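Local coordinates for membrane-bound protease PH1510 (Pyrococcus horikoshii, PDB 6M4B), which cleaves proteins preferentially near hydrophobic or aromatic amino acids, degrading casein and a stomatin homologue in vitro, and is represented here by its N-terminal protease domain, at residues Thr20-Thr23 / Tyr24-Asp28; Phe27-Tyr30 / Ile31-Glu35; Glu148-Thr152 / Lys153-Leu157. The protein carries 1 engineered substitution. One frame throughout, in Å; residues are numbered along the deposited sequence.

Contacts 1 and 2 are successive turns of helix 21-36, overlapping at Phe27 and Asp28, while contact 3 follows much later in the chain, where helix 144-152 runs into strand 156-157; its centre is about 25 Å from that of contact 1 and about 30 Å from that of contact 2. Each has a buried and a more exposed side. Contact 1 starts a helix, with threonine hydroxyls serving the first backbone groups and an aromatic-amide pair outside; contact 2, mid-helix, sets apolar groups against the sheet and a polar row toward Arg62. Contact 3 ends a helix, with backbone bonds and a residue in the left-handed conformation turning the chain beside the substrate-binding Arg107.

Contact 1 of 3, residues Thr20-Thr23 / Tyr24-Asp28; sequences TSYT and YDQFD
A capping box starts helix 21-36, whose first turn closes with Tyr24 N bonded to Thr20 O at 3.2 Å. Threonine suits both ends of the box, since its short hydroxyl can reach a backbone N-H close by. Thr20 OG1 accepts weakly from Tyr22 N and Thr23 N, while Thr23 OG1 returns a firmer bond, taking Thr20 N at 2.8 Å. With OG1 beside its backbone N (chi1 -37°), Thr23 sends its methyl the other way, where CG2 lies 3.9 Å from Phe27 CE2. The Phe27 ring meets Thr23 O edge-on, CD2 being 3.4 Å from that oxygen. This inner face belongs to the helix of a beta-alpha-beta unit, and Thr23 and Phe27 pack on Ile15 of strand 9-16 and Ile59 of helix 53-64. On the exposed side, Gln26 CG sits over one face of the Tyr22 ring in a CH-pi contact, 4.3 Å from the centroid. The Gln26 amide, 24° from the ring plane, brings OE1 within 3.7 Å of Tyr22 CD2. With an alanine at Gln26, the CG and amide lying against the ring would be gone, and Tyr22 would probably be freer to swing. Asp25, near the helix start, probably gains from its dipole.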
loop_
_atom_site.group_PDB
_atom_site.type_symbol
_atom_site.label_atom_id
_atom_site.label_comp_id
_atom_site.label_asym_id
_atom_site.label_seq_id
_atom_site.Cartn_x
_atom_site.Cartn_y
_atom_site.Cartn_z
ATOM N N THR A 20 -6.060 -13.780 -9.073
ATOM C CA THR A 20 -5.540 -14.816 -8.189
ATOM C C THR A 20 -4.071 -14.506 -8.018
ATOM O O THR A 20 -3.557 -13.606 -8.704
ATOM C CB THR A 20 -5.685 -16.223 -8.812
ATOM O OG1 THR A 20 -4.787 -16.350 -9.914
ATOM C CG2 THR A 20 -7.101 -16.480 -9.288
ATOM N N SER A 21 -3.375 -15.290 -7.192
ATOM C CA SER A 21 -1.893 -15.201 -7.046
ATOM C C SER A 21 -1.183 -15.365 -8.379
ATOM O O SER A 21 -0.100 -14.828 -8.578
ATOM C CB SER A 21 -1.329 -16.323 -6.139
ATOM O OG SER A 21 -2.320 -16.873 -5.308
ATOM N N TYR A 22 -1.749 -16.197 -9.245
ATOM C CA TYR A 22 -1.179 -16.421 -10.553
ATOM C C TYR A 22 -1.279 -15.129 -11.370
ATOM O O TYR A 22 -0.313 -14.759 -12.045
ATOM C CB TYR A 22 -1.849 -17.635 -11.249
ATOM C CG TYR A 22 -1.303 -17.877 -12.636
ATOM C CD1 TYR A 22 0.056 -18.221 -12.839
ATOM C CD2 TYR A 22 -2.122 -17.716 -13.762
ATOM C CE1 TYR A 22 0.570 -18.407 -14.128
ATOM C CE2 TYR A 22 -1.619 -17.909 -15.049
ATOM C CZ TYR A 22 -0.282 -18.252 -15.228
ATOM O OH TYR A 22 0.166 -18.419 -16.521
ATOM N N THR A 23 -2.412 -14.421 -11.279
ATOM C CA THR A 23 -2.529 -13.046 -11.861
ATOM C C THR A 23 -1.440 -12.110 -11.356
ATOM O O THR A 23 -0.803 -11.435 -12.148
ATOM C CB THR A 23 -3.873 -12.393 -11.569
ATOM O OG1 THR A 23 -4.909 -13.379 -11.614
ATOM C CG2 THR A 23 -4.160 -11.298 -12.575
ATOM N N TYR A 24 -1.110 -12.164 -10.075
ATOM C CA TYR A 24 0.086 -11.436 -9.632
ATOM C C TYR A 24 1.274 -11.788 -10.500
ATOM O O TYR A 24 1.906 -10.890 -11.026
ATOM C CB TYR A 24 0.455 -11.598 -8.127
ATOM C CG TYR A 24 1.779 -10.921 -7.814
ATOM C CD1 TYR A 24 1.869 -9.547 -7.645
ATOM C CD2 TYR A 24 2.972 -11.656 -7.755
ATOM C CE1 TYR A 24 3.106 -8.924 -7.399
ATOM C CE2 TYR A 24 4.203 -11.044 -7.508
ATOM C CZ TYR A 24 4.273 -9.679 -7.326
ATOM O OH TYR A 24 5.518 -9.081 -7.095
ATOM N N ASP A 25 1.605 -13.085 -10.629
ATOM C CA ASP A 25 2.829 -13.526 -11.394
ATOM C C ASP A 25 2.798 -13.025 -12.855
ATOM O O ASP A 25 3.832 -12.622 -13.385
ATOM C CB ASP A 25 3.021 -15.057 -11.421
ATOM C CG ASP A 25 3.268 -15.659 -10.063
ATOM O OD1 ASP A 25 3.944 -15.060 -9.207
ATOM O OD2 ASP A 25 2.787 -16.780 -9.857
ATOM N N GLN A 26 1.606 -13.002 -13.454
ATOM C CA GLN A 26 1.427 -12.440 -14.795
ATOM C C GLN A 26 1.824 -10.942 -14.847
ATOM O O GLN A 26 2.687 -10.587 -15.634
ATOM C CB GLN A 26 0.011 -12.617 -15.290
ATOM C CG GLN A 26 -0.428 -14.074 -15.432
ATOM C CD GLN A 26 -1.857 -14.170 -15.927
ATOM O OE1 GLN A 26 -2.794 -14.388 -15.148
ATOM N NE2 GLN A 26 -2.046 -13.909 -17.216
ATOM N N PHE A 27 1.239 -10.096 -13.982
ATOM C CA PHE A 27 1.647 -8.673 -13.868
ATOM C C PHE A 27 3.107 -8.559 -13.558
ATOM O O PHE A 27 3.806 -7.695 -14.119
ATOM C CB PHE A 27 0.881 -7.914 -12.756
ATOM C CG PHE A 27 -0.488 -7.428 -13.144
ATOM C CD1 PHE A 27 -0.668 -6.146 -13.615
ATOM C CD2 PHE A 27 -1.598 -8.210 -12.976
ATOM C CE1 PHE A 27 -1.932 -5.660 -13.917
ATOM C CE2 PHE A 27 -2.870 -7.737 -13.291
ATOM C CZ PHE A 27 -3.032 -6.450 -13.752
ATOM N N ASP A 28 3.603 -9.387 -12.640
ATOM C CA ASP A 28 5.051 -9.287 -12.319
ATOM C C ASP A 28 5.925 -9.547 -13.571
ATOM O O ASP A 28 6.906 -8.816 -13.831
ATOM C CB ASP A 28 5.450 -10.243 -11.198
ATOM C CG ASP A 28 6.890 -10.082 -10.755
ATOM O OD1 ASP A 28 7.454 -8.974 -10.789
ATOM O OD2 ASP A 28 7.494 -11.100 -10.333
#

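Contact 2 of 3, residues Phe27-Tyr30 / Ile31-Glu35; sequences FDRY and ITIAE
Regular alpha-helical bonds link Ile31 N to Phe27 O (3.0 Å), Thr32 N to Asp28 O, Ile33 N to Arg29 O and Ala34 N to Tyr30 O, the last two nearly straight at 171°. Asp28 O has a second donor, the hydroxyl of Thr32, whose OG1 is modelled at 2.5 Å, too short to be trusted closely. The chi1 of -55° keeps OG1 beside the Thr32 backbone N and so turned back to that carbonyl. The same hydroxyl accepts from Arg62 NH2 on helix 53-64, and Arg62 also forms salt bridges with Asp28 and Glu35; this shared positive charge probably makes it tolerable for Asp28 OD1 and Glu35 OE1 to lie 6.3 Å apart. Ile31 CD1 touches the edge of the Phe27 ring, 4.2 Å from Phe27 CD1, a fit for branched and flat apolar groups in a buried seam. Arg29 and Ile33 run side by side: Ile33 CD1 stands 4.2 Å above the guanidinium plane, over its centre, and 4.1 Å from Arg29 CG, while Arg29 NH2 bonds weakly to Ala209 O. Small Ala34 and the ring of Tyr30 pack on strands 9-16 and 41-47, as befits the helix of a beta-alpha-beta crossover in the ClpP/crotonase fold.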
loop_
_atom_site.group_PDB
_atom_site.type_symbol
_atom_site.label_atom_id
_atom_site.label_comp_id
_atom_site.label_asym_id
_atom_site.label_seq_id
_atom_site.Cartn_x
_atom_site.Cartn_y
_atom_site.Cartn_z
ATOM N N PHE A 27 1.239 -10.096 -13.982
ATOM C CA PHE A 27 1.647 -8.673 -13.868
ATOM C C PHE A 27 3.107 -8.559 -13.558
ATOM O O PHE A 27 3.806 -7.695 -14.119
ATOM C CB PHE A 27 0.881 -7.914 -12.756
ATOM C CG PHE A 27 -0.488 -7.428 -13.144
ATOM C CD1 PHE A 27 -0.668 -6.146 -13.615
ATOM C CD2 PHE A 27 -1.598 -8.210 -12.976
ATOM C CE1 PHE A 27 -1.932 -5.660 -13.917
ATOM C CE2 PHE A 27 -2.870 -7.737 -13.291
ATOM C CZ PHE A 27 -3.032 -6.450 -13.752
ATOM N N ASP A 28 3.603 -9.387 -12.640
ATOM C CA ASP A 28 5.051 -9.287 -12.319
ATOM C C ASP A 28 5.925 -9.547 -13.571
ATOM O O ASP A 28 6.906 -8.816 -13.831
ATOM C CB ASP A 28 5.450 -10.243 -11.198
ATOM C CG ASP A 28 6.890 -10.082 -10.755
ATOM O OD1 ASP A 28 7.454 -8.974 -10.789
ATOM O OD2 ASP A 28 7.494 -11.100 -10.333
ATOM N N ARG A 29 5.565 -10.581 -14.326
ATOM C CA ARG A 29 6.382 -10.987 -15.479
ATOM C C ARG A 29 6.321 -9.912 -16.561
ATOM O O ARG A 29 7.373 -9.429 -16.995
ATOM C CB ARG A 29 5.929 -12.361 -16.028
ATOM C CG ARG A 29 6.740 -12.905 -17.207
ATOM C CD ARG A 29 6.267 -14.328 -17.651
ATOM N NE ARG A 29 6.610 -14.568 -19.067
ATOM C CZ ARG A 29 5.860 -14.229 -20.127
ATOM N NH1 ARG A 29 6.300 -14.510 -21.352
ATOM N NH2 ARG A 29 4.686 -13.615 -19.988
ATOM N N TYR A 30 5.100 -9.525 -16.952
ATOM C CA TYR A 30 4.897 -8.523 -18.006
ATOM C C TYR A 30 5.571 -7.172 -17.662
ATOM O O TYR A 30 6.222 -6.541 -18.490
ATOM C CB TYR A 30 3.408 -8.284 -18.245
ATOM C CG TYR A 30 2.631 -9.419 -18.878
ATOM C CD1 TYR A 30 3.139 -10.129 -19.966
ATOM C CD2 TYR A 30 1.349 -9.754 -18.426
ATOM C CE1 TYR A 30 2.406 -11.154 -20.568
ATOM C CE2 TYR A 30 0.606 -10.771 -19.020
ATOM C CZ TYR A 30 1.144 -11.479 -20.093
ATOM O OH TYR A 30 0.425 -12.496 -20.703
ATOM N N ILE A 31 5.420 -6.725 -16.431
ATOM C CA ILE A 31 6.014 -5.446 -16.035
ATOM C C ILE A 31 7.534 -5.579 -15.986
ATOM O O ILE A 31 8.254 -4.661 -16.384
ATOM C CB ILE A 31 5.426 -4.939 -14.691
ATOM C CG1 ILE A 31 3.940 -4.634 -14.842
ATOM C CG2 ILE A 31 6.148 -3.688 -14.206
ATOM C CD1 ILE A 31 3.180 -4.467 -13.538
ATOM N N THR A 32 8.039 -6.711 -15.489
ATOM C CA THR A 32 9.509 -6.890 -15.391
ATOM C C THR A 32 10.145 -6.833 -16.782
ATOM O O THR A 32 11.131 -6.106 -17.015
ATOM C CB THR A 32 9.916 -8.208 -14.674
ATOM O OG1 THR A 32 9.286 -8.260 -13.390
ATOM C CG2 THR A 32 11.416 -8.239 -14.464
ATOM N N ILE A 33 9.533 -7.535 -17.716
ATOM C CA ILE A 33 10.000 -7.507 -19.103
ATOM C C ILE A 33 10.083 -6.072 -19.624
ATOM O O ILE A 33 11.130 -5.624 -20.069
ATOM C CB ILE A 33 9.105 -8.369 -20.019
ATOM C CG1 ILE A 33 9.317 -9.847 -19.701
ATOM C CG2 ILE A 33 9.448 -8.111 -21.486
ATOM C CD1 ILE A 33 8.281 -10.783 -20.306
ATOM N N ALA A 34 8.976 -5.341 -19.522
ATOM C CA ALA A 34 8.925 -3.978 -20.007
ATOM C C ALA A 34 9.942 -3.069 -19.322
ATOM O O ALA A 34 10.496 -2.183 -19.969
ATOM C CB ALA A 34 7.517 -3.423 -19.822
ATOM N N GLU A 35 10.164 -3.241 -18.013
ATOM C CA GLU A 35 11.204 -2.463 -17.267
ATOM C C GLU A 35 12.625 -2.832 -17.768
ATOM O O GLU A 35 13.440 -1.966 -18.038
ATOM C CB GLU A 35 11.178 -2.783 -15.751
ATOM C CG GLU A 35 10.008 -2.260 -14.931
ATOM C CD GLU A 35 9.990 -2.795 -13.492
ATOM O OE1 GLU A 35 10.317 -3.984 -13.250
ATOM O OE2 GLU A 35 9.596 -2.034 -12.588
#

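Contact 3 of 3, residues Glu148-Thr152 / Lys153-Leu157; sequences EEFIT and KDLSL
Backbone bonds gather on Glu149 O, which accepts from Lys153 N at 3.0 Å and from Leu155 N at 3.2 Å, the two donors arriving from opposite faces of its carbonyl plane. A weak third bond joins Asp154 N to Ile151 O. Asp154 adopts left-handed backbone angles (phi 56°), which aspartate tolerates better than most non-glycine residues, as the chain leaves helix 144-152, and its CA-H leans on Phe150 O, with CA 3.3 Å from the oxygen. Apolar contacts centre on Phe150, whose buried ring suits the joint between helix and strand. Leu157 CD1 approaches the ring edge, 4.0 Å from Phe150 CE1, the two side chains crossing at about a right angle, while Leu155 CB lies 4.2 Å from Phe150 CD1. Leu155 carries CG anti to its N (chi1 -175°), which lays the branch alongside Glu149; there CD2 comes 3.7 Å from Glu149 OE1. Among charged groups, Glu149 and Lys153 run side by side, and Lys153 NZ stays 4.7 Å from Glu149 OE2, probably close enough for a diffuse attraction. Outside the two segments, Asp154 OD1 accepts from Arg107 N and Thr152 O from Arg107 NH1. The turn leads into strand 156-157, antiparallel to strand 102-104, and its bonds to Arg107 probably help to hold this member of the substrate-binding residues 105-110, close to the nucleophile position, engineered to Ala83, of this S14-family serine protease.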
loop_
_atom_site.group_PDB
_atom_site.type_symbol
_atom_site.label_atom_id
_atom_site.label_comp_id
_atom_site.label_asym_id
_atom_site.label_seq_id
_atom_site.Cartn_x
_atom_site.Cartn_y
_atom_site.Cartn_z
ATOM N N GLU A 148 -15.066 5.801 -3.008
ATOM C CA GLU A 148 -15.762 5.304 -1.807
ATOM C C GLU A 148 -17.127 4.728 -2.201
ATOM O O GLU A 148 -17.461 3.622 -1.820
ATOM C CB GLU A 148 -15.932 6.417 -0.762
ATOM C CG GLU A 148 -16.653 5.922 0.490
ATOM C CD GLU A 148 -16.735 6.934 1.643
ATOM O OE1 GLU A 148 -17.532 6.696 2.551
ATOM O OE2 GLU A 148 -16.068 7.966 1.658
ATOM N N GLU A 149 -17.861 5.432 -3.055
ATOM C CA GLU A 149 -19.140 4.904 -3.512
ATOM C C GLU A 149 -19.083 3.607 -4.272
ATOM O O GLU A 149 -20.054 2.845 -4.234
ATOM C CB GLU A 149 -19.929 5.941 -4.274
ATOM C CG GLU A 149 -20.203 7.213 -3.447
ATOM C CD GLU A 149 -20.952 8.265 -4.234
ATOM O OE1 GLU A 149 -21.392 7.968 -5.343
ATOM O OE2 GLU A 149 -21.154 9.366 -3.731
ATOM N N PHE A 150 -17.978 3.299 -4.943
ATOM C CA PHE A 150 -17.880 1.984 -5.531
ATOM C C PHE A 150 -18.144 0.898 -4.475
ATOM O O PHE A 150 -18.521 -0.220 -4.824
ATOM C CB PHE A 150 -16.487 1.686 -6.138
ATOM C CG PHE A 150 -16.085 2.534 -7.325
ATOM C CD1 PHE A 150 -17.021 3.097 -8.187
ATOM C CD2 PHE A 150 -14.716 2.783 -7.567
ATOM C CE1 PHE A 150 -16.634 3.852 -9.278
ATOM C CE2 PHE A 150 -14.312 3.535 -8.666
ATOM C CZ PHE A 150 -15.274 4.051 -9.542
ATOM N N ILE A 151 -17.790 1.183 -3.230
ATOM C CA ILE A 151 -17.970 0.257 -2.140
ATOM C C ILE A 151 -19.342 0.503 -1.500
ATOM O O ILE A 151 -20.141 -0.416 -1.415
ATOM C CB ILE A 151 -16.842 0.386 -1.066
ATOM C CG1 ILE A 151 -15.539 -0.178 -1.595
ATOM C CG2 ILE A 151 -17.202 -0.320 0.243
ATOM C CD1 ILE A 151 -14.358 -0.004 -0.670
ATOM N N THR A 152 -19.596 1.728 -1.036
ATOM C CA THR A 152 -20.752 1.960 -0.168
ATOM C C THR A 152 -22.094 1.832 -0.914
ATOM O O THR A 152 -23.091 1.505 -0.308
ATOM C CB THR A 152 -20.712 3.333 0.472
ATOM O OG1 THR A 152 -20.661 4.328 -0.566
ATOM C CG2 THR A 152 -19.511 3.448 1.448
ATOM N N LYS A 153 -22.100 2.114 -2.217
ATOM C CA LYS A 153 -23.278 2.015 -3.071
ATOM C C LYS A 153 -23.140 0.903 -4.090
ATOM O O LYS A 153 -24.051 0.644 -4.842
ATOM C CB LYS A 153 -23.502 3.369 -3.744
ATOM C CG LYS A 153 -24.000 4.361 -2.732
ATOM C CD LYS A 153 -24.192 5.802 -3.158
ATOM C CE LYS A 153 -24.274 6.676 -1.901
ATOM N NZ LYS A 153 -25.218 7.838 -1.985
ATOM N N ASP A 154 -22.018 0.206 -4.110
ATOM C CA ASP A 154 -21.732 -0.741 -5.194
ATOM C C ASP A 154 -21.800 -0.057 -6.587
ATOM O O ASP A 154 -22.117 -0.680 -7.596
ATOM C CB ASP A 154 -22.677 -1.965 -5.098
ATOM C CG ASP A 154 -22.044 -3.216 -5.632
ATOM O OD1 ASP A 154 -20.813 -3.369 -5.491
ATOM O OD2 ASP A 154 -22.754 -4.076 -6.211
ATOM N N LEU A 155 -21.491 1.235 -6.607
ATOM C CA LEU A 155 -21.522 2.031 -7.810
ATOM C C LEU A 155 -20.602 1.435 -8.892
ATOM O O LEU A 155 -19.496 0.984 -8.622
ATOM C CB LEU A 155 -21.123 3.451 -7.497
ATOM C CG LEU A 155 -21.210 4.458 -8.646
ATOM C CD1 LEU A 155 -22.640 4.673 -9.101
ATOM C CD2 LEU A 155 -20.554 5.795 -8.262
ATOM N N SER A 156 -21.143 1.434 -10.097
ATOM C CA SER A 156 -20.514 1.002 -11.332
ATOM C C SER A 156 -20.681 2.163 -12.306
ATOM O O SER A 156 -21.743 2.779 -12.337
ATOM C CB SER A 156 -21.289 -0.156 -11.916
ATOM O OG SER A 156 -20.394 -1.059 -12.470
ATOM N N LEU A 157 -19.657 2.452 -13.093
ATOM C CA LEU A 157 -19.670 3.580 -14.027
ATOM C C LEU A 157 -19.377 3.108 -15.425
ATOM O O LEU A 157 -18.660 2.145 -15.604
ATOM C CB LEU A 157 -18.655 4.668 -13.646
ATOM C CG LEU A 157 -18.896 5.403 -12.309
ATOM C CD1 LEU A 157 -17.803 6.442 -12.098
ATOM C CD2 LEU A 157 -20.294 6.040 -12.177
#